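Local structure of gluconate kinase (Lactobacillus acidophilus, 3LL3) at residues Leu20-Ile23 and Ala27-Ser30; Tyr135-Leu140 and Glu146-Ala151; Gln152-Ile157 and Leu197-Glu202. The protein binds ATP and D-xylulose and probably transfers phosphate from ATP to a sugar or sugar acid. All coordinates share one frame; numbering follows the deposited sequence.

All three contacts are partly buried and lie within the N-terminal half of this FGGY-type kinase. Contact 1 belongs to the large mixed sheet, where it joins hairpin strands 15-22 and 27-34. The outermost of these, 27-34, has exposed residues. Contacts 2 and 3 are neighbours, with centres about 10 Å apart; the centre of contact 1 lies about 36 Å from that of contact 3. Helix 145-150 leads directly into strand 153-155, and Phe148 of contact 2 touches Ile199 of contact 3. Leu137 likewise meets Trp154. Chemistry follows place: backbone hydrogen bonds in contact 1, apolar side chains between helices in contact 2, and one apolar pair plus a weak lysine-carbonyl bond in contact 3.

Contact 1 (Leu20-Ile23 and Ala27-Ser30); sequences LYDI and AVAS
Leu20 has CG anti to the backbone N (chi1 179°), and this carries its branch over to Val28. Val28 answers with CG2 placed between its own N and carbonyl carbon. Leu20 CG and Val28 CG2 meet at 3.7 Å, the two side chains lying oblique to each other. The setting is the antiparallel beta hairpin of strands 15-22 and 27-34, which forms one border of the large mixed sheet of this ASKHA-type domain. A classic beta bulge interrupts the pairing: Val28 and Ala29 both face Leu20. The hydrogen bond from Leu20 N to Ala29 O is 2.8 Å long. On the sheet face that holds Tyr21 and Ala27, Tyr21 CE2 lies 3.9 Å from Ala27 CB. The Tyr21 ring then runs on to helix 429-441, where its OH hydrogen-bonds to Thr431. Asp22 turns back on the hairpin loop, its OD1 accepting from Asn24 N and Lys26 N. Asp22 OD2 comes 3.9 Å from Val28 CG1. Leu20 O is gripped by the second strand: Val28 N donates to it at 2.8 Å, and Ala27 CA adds a C-H...O contact at 3.5 Å.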
ATOM      1  N   LEU A  20     -13.298  31.038 -31.041  1.00 30.38           N
ATOM      2  CA  LEU A  20     -13.703  31.628 -32.313  1.00 29.97           C
ATOM      3  C   LEU A  20     -12.840  31.032 -33.421  1.00 31.02           C
ATOM      4  O   LEU A  20     -11.612  31.067 -33.335  1.00 31.40           O
ATOM      5  CB  LEU A  20     -13.532  33.151 -32.255  1.00 31.54           C
ATOM      6  CG  LEU A  20     -13.884  33.995 -33.489  1.00 33.24           C
ATOM      7  CD1 LEU A  20     -15.348  33.854 -33.849  1.00 30.07           C
ATOM      8  CD2 LEU A  20     -13.525  35.461 -33.259  1.00 34.90           C
ATOM      9  N   TYR A  21     -13.476  30.455 -34.436  1.00 28.87           N
ATOM     10  CA  TYR A  21     -12.755  29.847 -35.543  1.00 32.73           C
ATOM     11  C   TYR A  21     -13.077  30.601 -36.818  1.00 34.05           C
ATOM     12  O   TYR A  21     -14.220  31.014 -37.025  1.00 30.82           O
ATOM     13  CB  TYR A  21     -13.160  28.377 -35.733  1.00 31.21           C
ATOM     14  CG  TYR A  21     -12.874  27.461 -34.563  1.00 31.04           C
ATOM     15  CD1 TYR A  21     -13.845  27.216 -33.595  1.00 28.70           C
ATOM     16  CD2 TYR A  21     -11.646  26.811 -34.444  1.00 30.69           C
ATOM     17  CE1 TYR A  21     -13.598  26.383 -32.532  1.00 29.08           C
ATOM     18  CE2 TYR A  21     -11.386  25.967 -33.377  1.00 30.39           C
ATOM     19  CZ  TYR A  21     -12.367  25.754 -32.425  1.00 31.92           C
ATOM     20  OH  TYR A  21     -12.130  24.919 -31.357  1.00 30.09           O
ATOM     21  N   ASP A  22     -12.078  30.777 -37.681  1.00 33.28           N
ATOM     22  CA  ASP A  22     -12.332  31.336 -39.004  1.00 36.19           C
ATOM     23  C   ASP A  22     -12.866  30.243 -39.927  1.00 37.54           C
ATOM     24  O   ASP A  22     -12.975  29.078 -39.528  1.00 35.66           O
ATOM     25  CB  ASP A  22     -11.097  32.051 -39.590  1.00 37.33           C
ATOM     26  CG  ASP A  22      -9.970  31.095 -39.966  1.00 40.21           C
ATOM     27  OD1 ASP A  22     -10.243  29.920 -40.300  1.00 38.24           O
ATOM     28  OD2 ASP A  22      -8.798  31.541 -39.945  1.00 40.61           O
ATOM     29  N   ILE A  23     -13.208  30.622 -41.151  1.00 37.02           N
ATOM     30  CA  ILE A  23     -13.896  29.726 -42.073  1.00 38.55           C
ATOM     31  C   ILE A  23     -12.962  28.657 -42.657  1.00 38.99           C
ATOM     32  O   ILE A  23     -13.383  27.827 -43.468  1.00 39.84           O
ATOM     33  CB  ILE A  23     -14.612  30.525 -43.209  1.00 39.53           C
ATOM     34  CG1 ILE A  23     -15.886  29.806 -43.661  1.00 39.81           C
ATOM     35  CG2 ILE A  23     -13.666  30.794 -44.366  1.00 40.43           C
ATOM     36  CD1 ILE A  23     -16.881  29.607 -42.550  1.00 38.59           C
ATOM     37  N   ALA A  27      -8.372  28.372 -35.189  1.00 33.45           N
ATOM     38  CA  ALA A  27      -8.796  29.085 -33.999  1.00 33.25           C
ATOM     39  C   ALA A  27      -8.135  30.445 -34.017  1.00 38.76           C
ATOM     40  O   ALA A  27      -6.929  30.545 -34.203  1.00 41.00           O
ATOM     41  CB  ALA A  27      -8.401  28.317 -32.737  1.00 36.04           C
ATOM     42  N   VAL A  28      -8.912  31.502 -33.836  1.00 36.46           N
ATOM     43  CA  VAL A  28      -8.330  32.837 -33.901  1.00 38.14           C
ATOM     44  C   VAL A  28      -8.371  33.550 -32.553  1.00 40.01           C
ATOM     45  O   VAL A  28      -7.604  34.484 -32.308  1.00 38.01           O
ATOM     46  CB  VAL A  28      -8.961  33.692 -35.031  1.00 37.72           C
ATOM     47  CG1 VAL A  28      -8.793  32.989 -36.367  1.00 39.44           C
ATOM     48  CG2 VAL A  28     -10.415  33.957 -34.767  1.00 36.67           C
ATOM     49  N   ALA A  29      -9.256  33.091 -31.673  1.00 37.14           N
ATOM     50  CA  ALA A  29      -9.340  33.617 -30.321  1.00 33.84           C
ATOM     51  C   ALA A  29     -10.135  32.661 -29.458  1.00 35.12           C
ATOM     52  O   ALA A  29     -10.876  31.834 -29.966  1.00 32.88           O
ATOM     53  CB  ALA A  29     -10.006  34.980 -30.326  1.00 37.22           C
ATOM     54  N   SER A  30      -9.981  32.795 -28.150  1.00 35.53           N
ATOM     55  CA  SER A  30     -10.792  32.058 -27.210  1.00 37.32           C
ATOM     56  C   SER A  30     -10.930  32.864 -25.924  1.00 39.04           C
ATOM     57  O   SER A  30     -10.027  33.612 -25.547  1.00 38.24           O
ATOM     58  CB  SER A  30     -10.160  30.700 -26.932  1.00 37.87           C
ATOM     59  OG  SER A  30      -8.843  30.866 -26.464  1.00 42.78           O
TER

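Contact 2 (Tyr135-Leu140 and Glu146-Ala151); sequences YKLLWL and EVFSQA
The Phe148 ring is the flat group that bridges the two helices, meeting Leu137 and Leu140. Leu137 O and the Leu140 carbonyl carbon lie obliquely about the ring. Phe148 CE1 comes 3.7 Å from Leu137 O, and Phe148 CD1 lies 4.0 Å from the same oxygen. Past this carbonyl, the Leu137 branch adds a looser apolar contact, CD2 to Phe148 CE1 at 4.4 Å. Phe148 CD1 also approaches Leu140 CB, at 4.3 Å. With CG anti to the backbone N (chi1 -163°), the ring reaches from helix 145-150 to helix 133-143; the axes of the two short segments approach to 10.1 Å. The far end of the ring, CZ, continues to Ile199. From the residue before Phe148, Val147 CG2 lies 4.4 Å from Leu140 CD2. No hydrogen bond crosses between the segments, and they bury a modest 166 Å² together. Leu137 and Leu140 also pack against Trp154 of strand 153-155. The two helix axes make an angle of 112°. The arrangement is one of two consecutive helices, 133-143 and 145-150, sharply turned against each other. They lie in the chain between strands 70-78 and 232-238 of the large mixed sheet, consistent with a family-specific elaboration of the actin-like ATPase fold.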
ATOM      1  N   TYR A 135     -31.558   8.439 -11.880  1.00 26.25           N
ATOM      2  CA  TYR A 135     -31.443   8.179 -10.439  1.00 25.01           C
ATOM      3  C   TYR A 135     -31.720   9.433  -9.623  1.00 28.06           C
ATOM      4  O   TYR A 135     -32.296   9.371  -8.531  1.00 29.32           O
ATOM      5  CB  TYR A 135     -30.059   7.619 -10.096  1.00 27.08           C
ATOM      6  CG  TYR A 135     -29.822   6.263 -10.693  1.00 24.87           C
ATOM      7  CD1 TYR A 135     -30.597   5.185 -10.302  1.00 26.31           C
ATOM      8  CD2 TYR A 135     -28.833   6.058 -11.647  1.00 23.75           C
ATOM      9  CE1 TYR A 135     -30.404   3.927 -10.833  1.00 25.40           C
ATOM     10  CE2 TYR A 135     -28.627   4.802 -12.195  1.00 24.90           C
ATOM     11  CZ  TYR A 135     -29.427   3.736 -11.776  1.00 24.58           C
ATOM     12  OH  TYR A 135     -29.262   2.479 -12.297  1.00 25.85           O
ATOM     13  N   LYS A 136     -31.323  10.574 -10.161  1.00 26.13           N
ATOM     14  CA  LYS A 136     -31.611  11.843  -9.510  1.00 29.29           C
ATOM     15  C   LYS A 136     -33.113  12.136  -9.496  1.00 29.37           C
ATOM     16  O   LYS A 136     -33.622  12.696  -8.527  1.00 29.64           O
ATOM     17  CB  LYS A 136     -30.861  12.982 -10.203  1.00 27.01           C
ATOM     18  CG  LYS A 136     -29.335  12.867 -10.059  1.00 30.12           C
ATOM     19  CD  LYS A 136     -28.615  13.952 -10.845  1.00 27.23           C
ATOM     20  CE  LYS A 136     -27.093  13.793 -10.773  1.00 33.41           C
ATOM     21  NZ  LYS A 136     -26.473  14.529 -11.917  1.00 31.24           N
ATOM     22  N   LEU A 137     -33.805  11.779 -10.580  1.00 27.23           N
ATOM     23  CA  LEU A 137     -35.247  11.995 -10.696  1.00 28.34           C
ATOM     24  C   LEU A 137     -36.008  11.095  -9.725  1.00 31.04           C
ATOM     25  O   LEU A 137     -36.952  11.534  -9.076  1.00 32.95           O
ATOM     26  CB  LEU A 137     -35.726  11.726 -12.124  1.00 28.17           C
ATOM     27  CG  LEU A 137     -35.335  12.756 -13.174  1.00 30.30           C
ATOM     28  CD1 LEU A 137     -35.583  12.206 -14.577  1.00 28.53           C
ATOM     29  CD2 LEU A 137     -36.112  14.056 -12.939  1.00 29.51           C
ATOM     30  N   LEU A 138     -35.575   9.838  -9.631  1.00 29.84           N
ATOM     31  CA  LEU A 138     -36.120   8.900  -8.673  1.00 31.80           C
ATOM     32  C   LEU A 138     -35.939   9.409  -7.242  1.00 35.32           C
ATOM     33  O   LEU A 138     -36.864   9.314  -6.420  1.00 29.56           O
ATOM     34  CB  LEU A 138     -35.450   7.543  -8.835  1.00 30.52           C
ATOM     35  CG  LEU A 138     -35.846   6.760 -10.082  1.00 30.90           C
ATOM     36  CD1 LEU A 138     -35.020   5.502 -10.181  1.00 29.52           C
ATOM     37  CD2 LEU A 138     -37.330   6.418 -10.024  1.00 34.42           C
ATOM     38  N   TRP A 139     -34.756   9.945  -6.944  1.00 32.19           N
ATOM     39  CA  TRP A 139     -34.500  10.522  -5.626  1.00 32.26           C
ATOM     40  C   TRP A 139     -35.400  11.731  -5.376  1.00 35.11           C
ATOM     41  O   TRP A 139     -36.004  11.857  -4.309  1.00 36.13           O
ATOM     42  CB  TRP A 139     -33.042  10.947  -5.483  1.00 32.96           C
ATOM     43  CG  TRP A 139     -32.716  11.433  -4.093  1.00 35.92           C
ATOM     44  CD1 TRP A 139     -32.432  10.661  -2.997  1.00 38.52           C
ATOM     45  CD2 TRP A 139     -32.634  12.794  -3.654  1.00 36.59           C
ATOM     46  NE1 TRP A 139     -32.181  11.464  -1.905  1.00 38.96           N
ATOM     47  CE2 TRP A 139     -32.294  12.775  -2.284  1.00 38.39           C
ATOM     48  CE3 TRP A 139     -32.798  14.026  -4.288  1.00 36.27           C
ATOM     49  CZ2 TRP A 139     -32.130  13.941  -1.538  1.00 39.88           C
ATOM     50  CZ3 TRP A 139     -32.641  15.187  -3.543  1.00 41.39           C
ATOM     51  CH2 TRP A 139     -32.308  15.135  -2.183  1.00 42.15           C
ATOM     52  N   LEU A 140     -35.483  12.625  -6.355  1.00 31.59           N
ATOM     53  CA  LEU A 140     -36.329  13.814  -6.222  1.00 34.50           C
ATOM     54  C   LEU A 140     -37.797  13.448  -5.990  1.00 37.25           C
ATOM     55  O   LEU A 140     -38.475  14.042  -5.148  1.00 37.49           O
ATOM     56  CB  LEU A 140     -36.208  14.704  -7.456  1.00 33.17           C
ATOM     57  CG  LEU A 140     -34.883  15.464  -7.613  1.00 33.94           C
ATOM     58  CD1 LEU A 140     -34.721  15.999  -9.021  1.00 30.39           C
ATOM     59  CD2 LEU A 140     -34.802  16.594  -6.603  1.00 34.26           C
ATOM     60  N   GLU A 146     -42.485  18.000  -3.459  1.00 44.96           N
ATOM     61  CA  GLU A 146     -43.048  19.291  -3.838  1.00 47.92           C
ATOM     62  C   GLU A 146     -42.543  19.742  -5.213  1.00 46.70           C
ATOM     63  O   GLU A 146     -43.338  19.985  -6.132  1.00 46.97           O
ATOM     64  CB  GLU A 146     -42.732  20.346  -2.773  1.00 49.53           C
ATOM     65  CG  GLU A 146     -43.280  21.725  -3.081  1.00 53.68           C
ATOM     66  CD  GLU A 146     -44.784  21.805  -2.894  1.00 58.98           C
ATOM     67  OE1 GLU A 146     -45.230  21.957  -1.734  1.00 62.92           O
ATOM     68  OE2 GLU A 146     -45.521  21.724  -3.903  1.00 59.64           O
ATOM     69  N   VAL A 147     -41.222  19.849  -5.355  1.00 47.09           N
ATOM     70  CA  VAL A 147     -40.637  20.251  -6.631  1.00 43.00           C
ATOM     71  C   VAL A 147     -40.969  19.234  -7.709  1.00 40.06           C
ATOM     72  O   VAL A 147     -41.278  19.606  -8.831  1.00 37.81           O
ATOM     73  CB  VAL A 147     -39.107  20.430  -6.558  1.00 44.84           C
ATOM     74  CG1 VAL A 147     -38.726  21.286  -5.365  1.00 48.12           C
ATOM     75  CG2 VAL A 147     -38.424  19.094  -6.483  1.00 45.86           C
ATOM     76  N   PHE A 148     -40.925  17.947  -7.379  1.00 38.98           N
ATOM     77  CA  PHE A 148     -41.258  16.952  -8.392  1.00 39.70           C
ATOM     78  C   PHE A 148     -42.661  17.183  -8.939  1.00 41.29           C
ATOM     79  O   PHE A 148     -42.896  17.074 -10.141  1.00 39.81           O
ATOM     80  CB  PHE A 148     -41.149  15.520  -7.876  1.00 36.75           C
ATOM     81  CG  PHE A 148     -41.080  14.512  -8.981  1.00 37.40           C
ATOM     82  CD1 PHE A 148     -39.870  14.243  -9.619  1.00 35.31           C
ATOM     83  CD2 PHE A 148     -42.223  13.880  -9.431  1.00 36.72           C
ATOM     84  CE1 PHE A 148     -39.816  13.347 -10.662  1.00 34.15           C
ATOM     85  CE2 PHE A 148     -42.167  12.975 -10.474  1.00 36.23           C
ATOM     86  CZ  PHE A 148     -40.964  12.708 -11.086  1.00 35.05           C
ATOM     87  N   SER A 149     -43.594  17.485  -8.042  1.00 40.28           N
ATOM     88  CA  SER A 149     -44.974  17.755  -8.431  1.00 41.57           C
ATOM     89  C   SER A 149     -45.094  18.908  -9.423  1.00 40.60           C
ATOM     90  O   SER A 149     -45.872  18.851 -10.385  1.00 41.22           O
ATOM     91  CB  SER A 149     -45.811  18.060  -7.185  1.00 42.54           C
ATOM     92  OG  SER A 149     -47.168  18.246  -7.532  1.00 47.40           O
ATOM     93  N   GLN A 150     -44.340  19.973  -9.187  1.00 42.10           N
ATOM     94  CA  GLN A 150     -44.499  21.155 -10.030  1.00 42.54           C
ATOM     95  C   GLN A 150     -43.630  21.184 -11.287  1.00 42.02           C
ATOM     96  O   GLN A 150     -43.885  21.990 -12.184  1.00 38.67           O
ATOM     97  CB  GLN A 150     -44.366  22.458  -9.232  1.00 44.84           C
ATOM     98  CG  GLN A 150     -43.635  22.342  -7.911  1.00 48.51           C
ATOM     99  CD  GLN A 150     -43.638  23.660  -7.158  1.00 53.69           C
ATOM    100  OE1 GLN A 150     -43.902  24.717  -7.740  1.00 54.20           O
ATOM    101  NE2 GLN A 150     -43.345  23.607  -5.863  1.00 53.96           N
ATOM    102  N   ALA A 151     -42.630  20.303 -11.369  1.00 39.37           N
ATOM    103  CA  ALA A 151     -41.784  20.229 -12.569  1.00 38.37           C
ATOM    104  C   ALA A 151     -42.555  19.819 -13.832  1.00 35.87           C
ATOM    105  O   ALA A 151     -43.145  18.743 -13.889  1.00 36.06           O
ATOM    106  CB  ALA A 151     -40.595  19.283 -12.335  1.00 34.14           C
TER

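Contact 3 (Gln152-Ile157 and Leu197-Glu202); sequences QKWIGI and LKIKKE
Trp154 and Ile199 make the tight part of this contact. The Ile199 methyl CD1 sits 3.7 Å from Trp154 NE1 and 3.8 Å from Trp154 CD1, so it touches the pyrrole part of the indole. The approach to the ring is oblique, and the two side chains cross at about a right angle. Ile199 CG1 lies anti to the carbonyl carbon (chi1 -66°), which aims the ethyl arm at the tryptophan. Both residues are buried.

The other end of the contact is looser and nearer solvent. Here Lys153 curls at chi2 and chi4, and its NZ reaches Glu202 O at 3.2 Å, a weak hydrogen bond. Lys153 CE lies 3.5 Å from that same carbonyl oxygen. The carboxylate of Glu202 turns away from strand 153-155, and Glu202 OE2 forms a salt bridge with Lys201 NZ at 3.2 Å.

The contact ties strand 153-155, which pairs with 84-86 and carries a classic bulge at Gln152 and Lys153 facing Leu86, to the loop that follows helix 191-197. A Schellman motif with Lys198 as its C-prime residue ends that helix. Backbone bonding between Trp154 and Gln203 extends the join. The chemistry implies a divided contact: the buried apolar pair and the lysine-carbonyl end share the buried surface about equally, and the lysine offers Glu202 O a weak hydrogen bond but makes no salt bridge across the segments.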
ATOM      1  N   GLN A 152     -42.529  20.676 -14.848  1.00 34.84           N
ATOM      2  CA  GLN A 152     -43.158  20.384 -16.132  1.00 35.84           C
ATOM      3  C   GLN A 152     -42.117  20.022 -17.197  1.00 35.98           C
ATOM      4  O   GLN A 152     -42.455  19.490 -18.261  1.00 33.85           O
ATOM      5  CB  GLN A 152     -43.977  21.587 -16.609  1.00 37.91           C
ATOM      6  CG  GLN A 152     -45.162  21.923 -15.682  1.00 42.30           C
ATOM      7  CD  GLN A 152     -46.100  20.747 -15.501  1.00 44.54           C
ATOM      8  OE1 GLN A 152     -46.616  20.197 -16.479  1.00 48.42           O
ATOM      9  NE2 GLN A 152     -46.316  20.344 -14.250  1.00 45.72           N
ATOM     10  N   LYS A 153     -40.857  20.333 -16.912  1.00 30.94           N
ATOM     11  CA  LYS A 153     -39.752  19.992 -17.816  1.00 31.12           C
ATOM     12  C   LYS A 153     -38.537  19.570 -17.013  1.00 30.59           C
ATOM     13  O   LYS A 153     -38.200  20.196 -16.007  1.00 30.43           O
ATOM     14  CB  LYS A 153     -39.378  21.174 -18.717  1.00 30.16           C
ATOM     15  CG  LYS A 153     -40.456  21.542 -19.750  1.00 34.23           C
ATOM     16  CD  LYS A 153     -40.592  20.434 -20.778  1.00 36.06           C
ATOM     17  CE  LYS A 153     -41.309  20.900 -22.036  1.00 36.12           C
ATOM     18  NZ  LYS A 153     -42.753  21.020 -21.825  1.00 37.72           N
ATOM     19  N   TRP A 154     -37.889  18.497 -17.454  1.00 29.39           N
ATOM     20  CA  TRP A 154     -36.634  18.071 -16.867  1.00 27.13           C
ATOM     21  C   TRP A 154     -35.584  18.109 -17.963  1.00 28.50           C
ATOM     22  O   TRP A 154     -35.709  17.422 -18.976  1.00 27.28           O
ATOM     23  CB  TRP A 154     -36.769  16.659 -16.304  1.00 28.85           C
ATOM     24  CG  TRP A 154     -37.597  16.611 -15.070  1.00 28.47           C
ATOM     25  CD1 TRP A 154     -38.854  16.079 -14.934  1.00 29.35           C
ATOM     26  CD2 TRP A 154     -37.240  17.140 -13.795  1.00 27.67           C
ATOM     27  NE1 TRP A 154     -39.284  16.228 -13.640  1.00 29.47           N
ATOM     28  CE2 TRP A 154     -38.313  16.874 -12.919  1.00 30.11           C
ATOM     29  CE3 TRP A 154     -36.110  17.801 -13.303  1.00 27.77           C
ATOM     30  CZ2 TRP A 154     -38.291  17.247 -11.582  1.00 28.05           C
ATOM     31  CZ3 TRP A 154     -36.083  18.172 -11.972  1.00 27.75           C
ATOM     32  CH2 TRP A 154     -37.177  17.898 -11.126  1.00 32.02           C
ATOM     33  N   ILE A 155     -34.565  18.941 -17.778  1.00 28.33           N
ATOM     34  CA  ILE A 155     -33.619  19.204 -18.854  1.00 27.06           C
ATOM     35  C   ILE A 155     -32.200  19.245 -18.329  1.00 28.03           C
ATOM     36  O   ILE A 155     -31.974  19.144 -17.128  1.00 27.94           O
ATOM     37  CB  ILE A 155     -33.910  20.562 -19.534  1.00 28.68           C
ATOM     38  CG1 ILE A 155     -33.725  21.700 -18.532  1.00 26.80           C
ATOM     39  CG2 ILE A 155     -35.333  20.590 -20.133  1.00 26.64           C
ATOM     40  CD1 ILE A 155     -34.167  23.079 -19.079  1.00 29.68           C
ATOM     41  N   GLY A 156     -31.245  19.412 -19.241  1.00 29.38           N
ATOM     42  CA  GLY A 156     -29.857  19.594 -18.853  1.00 26.49           C
ATOM     43  C   GLY A 156     -29.424  21.009 -19.169  1.00 27.02           C
ATOM     44  O   GLY A 156     -30.156  21.757 -19.819  1.00 27.77           O
ATOM     45  N   ILE A 157     -28.227  21.377 -18.726  1.00 26.19           N
ATOM     46  CA  ILE A 157     -27.724  22.734 -18.920  1.00 25.05           C
ATOM     47  C   ILE A 157     -27.603  23.127 -20.397  1.00 25.53           C
ATOM     48  O   ILE A 157     -27.802  24.294 -20.749  1.00 25.83           O
ATOM     49  CB  ILE A 157     -26.353  22.928 -18.235  1.00 24.27           C
ATOM     50  CG1 ILE A 157     -25.925  24.393 -18.327  1.00 24.47           C
ATOM     51  CG2 ILE A 157     -25.300  22.025 -18.888  1.00 25.26           C
ATOM     52  CD1 ILE A 157     -26.745  25.322 -17.448  1.00 27.55           C
ATOM     53  N   LEU A 197     -40.720   6.320 -13.557  1.00 30.55           N
ATOM     54  CA  LEU A 197     -40.387   7.690 -13.173  1.00 32.00           C
ATOM     55  C   LEU A 197     -41.622   8.547 -12.925  1.00 33.16           C
ATOM     56  O   LEU A 197     -41.561   9.533 -12.185  1.00 33.56           O
ATOM     57  CB  LEU A 197     -39.562   8.341 -14.280  1.00 32.03           C
ATOM     58  CG  LEU A 197     -38.044   8.398 -14.156  1.00 31.47           C
ATOM     59  CD1 LEU A 197     -37.576   7.586 -13.019  1.00 33.41           C
ATOM     60  CD2 LEU A 197     -37.392   7.968 -15.462  1.00 31.17           C
ATOM     61  N   LYS A 198     -42.730   8.174 -13.563  1.00 30.45           N
ATOM     62  CA  LYS A 198     -43.942   8.979 -13.547  1.00 35.88           C
ATOM     63  C   LYS A 198     -43.682  10.302 -14.264  1.00 36.24           C
ATOM     64  O   LYS A 198     -44.157  11.382 -13.866  1.00 33.12           O
ATOM     65  CB  LYS A 198     -44.441   9.154 -12.116  1.00 37.72           C
ATOM     66  CG  LYS A 198     -44.726   7.796 -11.457  1.00 34.96           C
ATOM     67  CD  LYS A 198     -44.946   7.933  -9.970  1.00 42.99           C
ATOM     68  CE  LYS A 198     -45.262   6.589  -9.324  1.00 42.49           C
ATOM     69  NZ  LYS A 198     -45.619   6.822  -7.908  1.00 48.74           N
ATOM     70  N   ILE A 199     -42.903  10.183 -15.336  1.00 34.06           N
ATOM     71  CA  ILE A 199     -42.576  11.304 -16.203  1.00 35.00           C
ATOM     72  C   ILE A 199     -43.206  11.026 -17.560  1.00 34.94           C
ATOM     73  O   ILE A 199     -43.219   9.880 -18.024  1.00 33.67           O
ATOM     74  CB  ILE A 199     -41.042  11.423 -16.379  1.00 35.16           C
ATOM     75  CG1 ILE A 199     -40.375  11.797 -15.053  1.00 36.64           C
ATOM     76  CG2 ILE A 199     -40.685  12.406 -17.472  1.00 34.18           C
ATOM     77  CD1 ILE A 199     -40.993  12.993 -14.377  1.00 36.97           C
ATOM     78  N   LYS A 200     -43.738  12.067 -18.189  1.00 33.54           N
ATOM     79  CA  LYS A 200     -44.256  11.949 -19.540  1.00 34.78           C
ATOM     80  C   LYS A 200     -43.225  12.462 -20.541  1.00 35.49           C
ATOM     81  O   LYS A 200     -42.439  13.370 -20.245  1.00 34.21           O
ATOM     82  CB  LYS A 200     -45.557  12.735 -19.684  1.00 35.92           C
ATOM     83  CG  LYS A 200     -46.659  12.249 -18.757  1.00 40.26           C
ATOM     84  CD  LYS A 200     -46.969  10.782 -19.011  1.00 43.29           C
ATOM     85  CE  LYS A 200     -48.052  10.607 -20.076  1.00 49.49           C
ATOM     86  NZ  LYS A 200     -48.242   9.160 -20.416  1.00 52.25           N
ATOM     87  N   LYS A 201     -43.245  11.863 -21.722  1.00 36.54           N
ATOM     88  CA  LYS A 201     -42.396  12.257 -22.836  1.00 37.98           C
ATOM     89  C   LYS A 201     -42.454  13.773 -23.070  1.00 38.85           C
ATOM     90  O   LYS A 201     -41.442  14.402 -23.384  1.00 36.38           O
ATOM     91  CB  LYS A 201     -42.814  11.441 -24.064  1.00 41.42           C
ATOM     92  CG  LYS A 201     -42.747  12.117 -25.399  1.00 45.62           C
ATOM     93  CD  LYS A 201     -43.598  11.355 -26.412  1.00 43.25           C
ATOM     94  CE  LYS A 201     -44.989  11.956 -26.500  1.00 51.01           C
ATOM     95  NZ  LYS A 201     -46.030  11.014 -27.016  1.00 53.85           N
ATOM     96  N   GLU A 202     -43.634  14.361 -22.872  1.00 36.08           N
ATOM     97  CA  GLU A 202     -43.813  15.800 -23.001  1.00 34.47           C
ATOM     98  C   GLU A 202     -43.055  16.607 -21.945  1.00 33.30           C
ATOM     99  O   GLU A 202     -42.927  17.816 -22.075  1.00 34.82           O
ATOM    100  CB  GLU A 202     -45.310  16.166 -22.956  1.00 37.79           C
ATOM    101  CG  GLU A 202     -46.105  15.721 -24.188  1.00 40.00           C
ATOM    102  CD  GLU A 202     -46.383  14.222 -24.212  1.00 42.22           C
ATOM    103  OE1 GLU A 202     -46.323  13.580 -23.138  1.00 40.69           O
ATOM    104  OE2 GLU A 202     -46.663  13.686 -25.308  1.00 45.12           O
TER